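Local coordinates for protein putative alpha-L-fucosidase (Bacteroides thetaiotaomicron VPI-5482, PDB 3GZA) that probably hydrolyses alpha-L-fucosidic linkages, as a putative exported alpha-L-fucosidase of glycosyl hydrolase family 29, at residues Y28-D34 and Y51-P56. Numbering follows the deposited sequence.
With NA (sodium ion), chain G.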
loop_
_atom_site.group_PDB
_atom_site.type_symbol
_atom_site.label_atom_id
_atom_site.label_comp_id
_atom_site.label_asym_id
_atom_site.label_seq_id
_atom_site.Cartn_x
_atom_site.Cartn_y
_atom_site.Cartn_z
ATOM N N TYR A 28 -3.253 1.893 -18.631
ATOM C CA TYR A 28 -3.956 2.833 -17.791
ATOM C C TYR A 28 -3.358 2.714 -16.392
ATOM O O TYR A 28 -3.192 1.595 -15.896
ATOM C CB TYR A 28 -5.438 2.480 -17.822
ATOM C CG TYR A 28 -6.443 3.598 -17.659
ATOM C CD1 TYR A 28 -6.328 4.721 -18.438
ATOM C CD2 TYR A 28 -7.517 3.463 -16.812
ATOM C CE1 TYR A 28 -7.279 5.713 -18.378
ATOM C CE2 TYR A 28 -8.464 4.451 -16.725
ATOM C CZ TYR A 28 -8.356 5.534 -17.540
ATOM O OH TYR A 28 -9.309 6.520 -17.534
ATOM N N ASP A 29 -2.961 3.819 -15.821
ATOM C CA ASP A 29 -2.401 3.872 -14.486
ATOM C C ASP A 29 -2.601 5.288 -13.976
ATOM O O ASP A 29 -3.100 6.154 -14.696
ATOM C CB ASP A 29 -0.926 3.407 -14.527
ATOM C CG ASP A 29 -0.361 2.962 -13.169
ATOM O OD1 ASP A 29 -0.928 3.335 -12.083
ATOM O OD2 ASP A 29 0.681 2.250 -13.207
ATOM N N LEU A 30 -2.195 5.537 -12.718
ATOM C CA LEU A 30 -2.542 6.814 -12.064
ATOM C C LEU A 30 -2.056 8.071 -12.762
ATOM O O LEU A 30 -2.728 9.114 -12.734
ATOM C CB LEU A 30 -2.013 6.785 -10.621
ATOM C CG LEU A 30 -2.573 5.685 -9.717
ATOM C CD1 LEU A 30 -1.715 5.583 -8.429
ATOM C CD2 LEU A 30 -4.081 5.902 -9.396
ATOM N N HIS A 31 -0.884 8.019 -13.360
ATOM C CA HIS A 31 -0.261 9.168 -13.980
ATOM C C HIS A 31 -0.981 9.622 -15.247
ATOM O O HIS A 31 -0.684 10.714 -15.736
ATOM C CB HIS A 31 1.225 8.906 -14.282
ATOM C CG HIS A 31 1.473 7.678 -15.081
ATOM N ND1 HIS A 31 1.247 7.607 -16.450
ATOM C CD2 HIS A 31 1.840 6.431 -14.696
ATOM C CE1 HIS A 31 1.533 6.389 -16.863
ATOM N NE2 HIS A 31 1.892 5.655 -15.824
ATOM N N VAL A 32 -1.898 8.823 -15.802
ATOM C CA VAL A 32 -2.708 9.324 -16.905
ATOM C C VAL A 32 -3.506 10.581 -16.520
ATOM O O VAL A 32 -3.828 11.444 -17.366
ATOM C CB VAL A 32 -3.653 8.226 -17.409
ATOM C CG1 VAL A 32 -4.761 8.775 -18.305
ATOM C CG2 VAL A 32 -2.853 7.093 -18.091
ATOM N N PHE A 33 -3.744 10.764 -15.205
ATOM C CA PHE A 33 -4.589 11.831 -14.688
ATOM C C PHE A 33 -3.821 13.015 -14.126
ATOM O O PHE A 33 -4.455 13.966 -13.529
ATOM C CB PHE A 33 -5.476 11.234 -13.580
ATOM C CG PHE A 33 -6.360 10.111 -14.043
ATOM C CD1 PHE A 33 -5.841 8.817 -14.161
ATOM C CD2 PHE A 33 -7.704 10.367 -14.328
ATOM C CE1 PHE A 33 -6.677 7.778 -14.585
ATOM C CE2 PHE A 33 -8.539 9.391 -14.770
ATOM C CZ PHE A 33 -8.038 8.097 -14.903
ATOM N N ASP A 34 -2.499 13.020 -14.334
ATOM C CA ASP A 34 -1.655 14.045 -13.735
ATOM C C ASP A 34 -1.443 15.332 -14.538
ATOM O O ASP A 34 -0.701 16.222 -14.116
ATOM C CB ASP A 34 -0.312 13.484 -13.293
ATOM C CG ASP A 34 0.619 13.152 -14.420
ATOM O OD1 ASP A 34 0.255 13.427 -15.573
ATOM O OD2 ASP A 34 1.725 12.587 -14.157
ATOM N N TYR A 51 -3.270 9.581 -5.170
ATOM C CA TYR A 51 -3.958 8.669 -6.048
ATOM C C TYR A 51 -5.397 9.066 -6.373
ATOM O O TYR A 51 -5.997 8.500 -7.297
ATOM C CB TYR A 51 -3.905 7.237 -5.550
ATOM C CG TYR A 51 -4.234 7.006 -4.076
ATOM C CD1 TYR A 51 -5.522 6.969 -3.573
ATOM C CD2 TYR A 51 -3.179 6.741 -3.194
ATOM C CE1 TYR A 51 -5.750 6.717 -2.232
ATOM C CE2 TYR A 51 -3.392 6.476 -1.879
ATOM C CZ TYR A 51 -4.656 6.446 -1.397
ATOM O OH TYR A 51 -4.825 6.198 -0.068
ATOM N N ASN A 52 -5.982 10.038 -5.668
ATOM C CA ASN A 52 -7.320 10.484 -6.004
ATOM C C ASN A 52 -7.416 11.360 -7.243
ATOM O O ASN A 52 -8.482 11.852 -7.597
ATOM C CB ASN A 52 -8.091 11.019 -4.797
ATOM C CG ASN A 52 -8.669 9.866 -3.979
ATOM O OD1 ASN A 52 -9.400 9.011 -4.510
ATOM N ND2 ASN A 52 -8.326 9.816 -2.698
ATOM N N ILE A 53 -6.303 11.555 -7.929
ATOM C CA ILE A 53 -6.401 12.145 -9.254
ATOM C C ILE A 53 -7.119 11.132 -10.178
ATOM O O ILE A 53 -7.643 11.505 -11.241
ATOM C CB ILE A 53 -5.023 12.545 -9.836
ATOM C CG1 ILE A 53 -4.033 11.358 -9.960
ATOM C CG2 ILE A 53 -4.428 13.722 -9.031
ATOM C CD1 ILE A 53 -2.650 11.682 -10.645
ATOM N N PHE A 54 -7.143 9.863 -9.773
ATOM C CA PHE A 54 -7.802 8.828 -10.560
ATOM C C PHE A 54 -9.309 9.014 -10.442
ATOM O O PHE A 54 -9.918 8.603 -9.429
ATOM C CB PHE A 54 -7.446 7.444 -10.037
ATOM C CG PHE A 54 -7.865 6.319 -10.964
ATOM C CD1 PHE A 54 -9.117 5.739 -10.863
ATOM C CD2 PHE A 54 -6.993 5.853 -11.925
ATOM C CE1 PHE A 54 -9.538 4.796 -11.739
ATOM C CE2 PHE A 54 -7.376 4.843 -12.819
ATOM C CZ PHE A 54 -8.652 4.294 -12.705
ATOM N N ASN A 55 -9.935 9.539 -11.488
ATOM C CA ASN A 55 -11.367 9.831 -11.483
ATOM C C ASN A 55 -11.988 9.844 -12.883
ATOM O O ASN A 55 -12.417 10.911 -13.347
ATOM C CB ASN A 55 -11.584 11.158 -10.738
ATOM C CG ASN A 55 -13.025 11.437 -10.424
ATOM O OD1 ASN A 55 -13.808 10.508 -10.183
ATOM N ND2 ASN A 55 -13.392 12.725 -10.401
ATOM N N PRO A 56 -12.003 8.691 -13.578
ATOM C CA PRO A 56 -12.549 8.623 -14.947
ATOM C C PRO A 56 -14.093 8.585 -14.859
ATOM O O PRO A 56 -14.716 7.521 -14.925
ATOM C CB PRO A 56 -11.966 7.342 -15.503
ATOM C CG PRO A 56 -11.741 6.461 -14.351
ATOM C CD PRO A 56 -11.494 7.389 -13.139
HETATM NA NA NA G . 0.515 11.882 -17.428
HETATM O O HOH W 1 0.723 9.667 -18.481
HETATM O O HOH W 2 -1.410 11.968 -18.859
HETATM O O HOH W 3 2.794 11.634 -16.274
#
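Phe-33 lies across the backbone of 53-56; Phe-54 is the middle ring of an aromatic cluster with Phe-33 and Tyr-28. CA of Phe-54 sits 4.0 Å from the centroid of the Phe-33 ring, a CH-pi contact 10° off the ring normal; CG1 of Val-32 touches the opposite face toward its rim. The two phenylalanine rings meet obliquely, planes at 50°, with Phe-33 CE1 3.3 Å from Phe-54 CD2. Phe-54, its CG anti to the backbone N (chi1 -169°), sends its ring between Phe-33 and Leu-30 and on to Tyr-28, whose CE2 lies 4.0 Å from Phe-54 CZ. Pro-56 bridges the two outer rings, CD against Phe-33 CE2 and CB beside Tyr-28 OH, which hydrogen-bonds to Asp-320 O. Replacing Phe-33 with alanine would probably open a gap over Phe-54 CA and leave the Phe-54 ring freer to turn.

Aliphatic contacts extend the packing: Leu-30 CD2 reaches Phe-54 CB (3.8 Å) and CD1 reaches Tyr-51 CB. The CD1 methyl of Ile-53 abuts the backbone carbonyl oxygen Leu-30 O at 3.3 Å.

On the 28-34 side, His-31 O and Asp-34 OD1 bind the sodium ion at 2.4 Å each, with Ile-36 O and three waters completing six ligands.

The contact joins the loop after strand 22-26 of the TIM-barrel-type domain to the loop between helices 40-45 and 61-69; Trp-64 of the latter helix packs edge-to-face with Tyr-28.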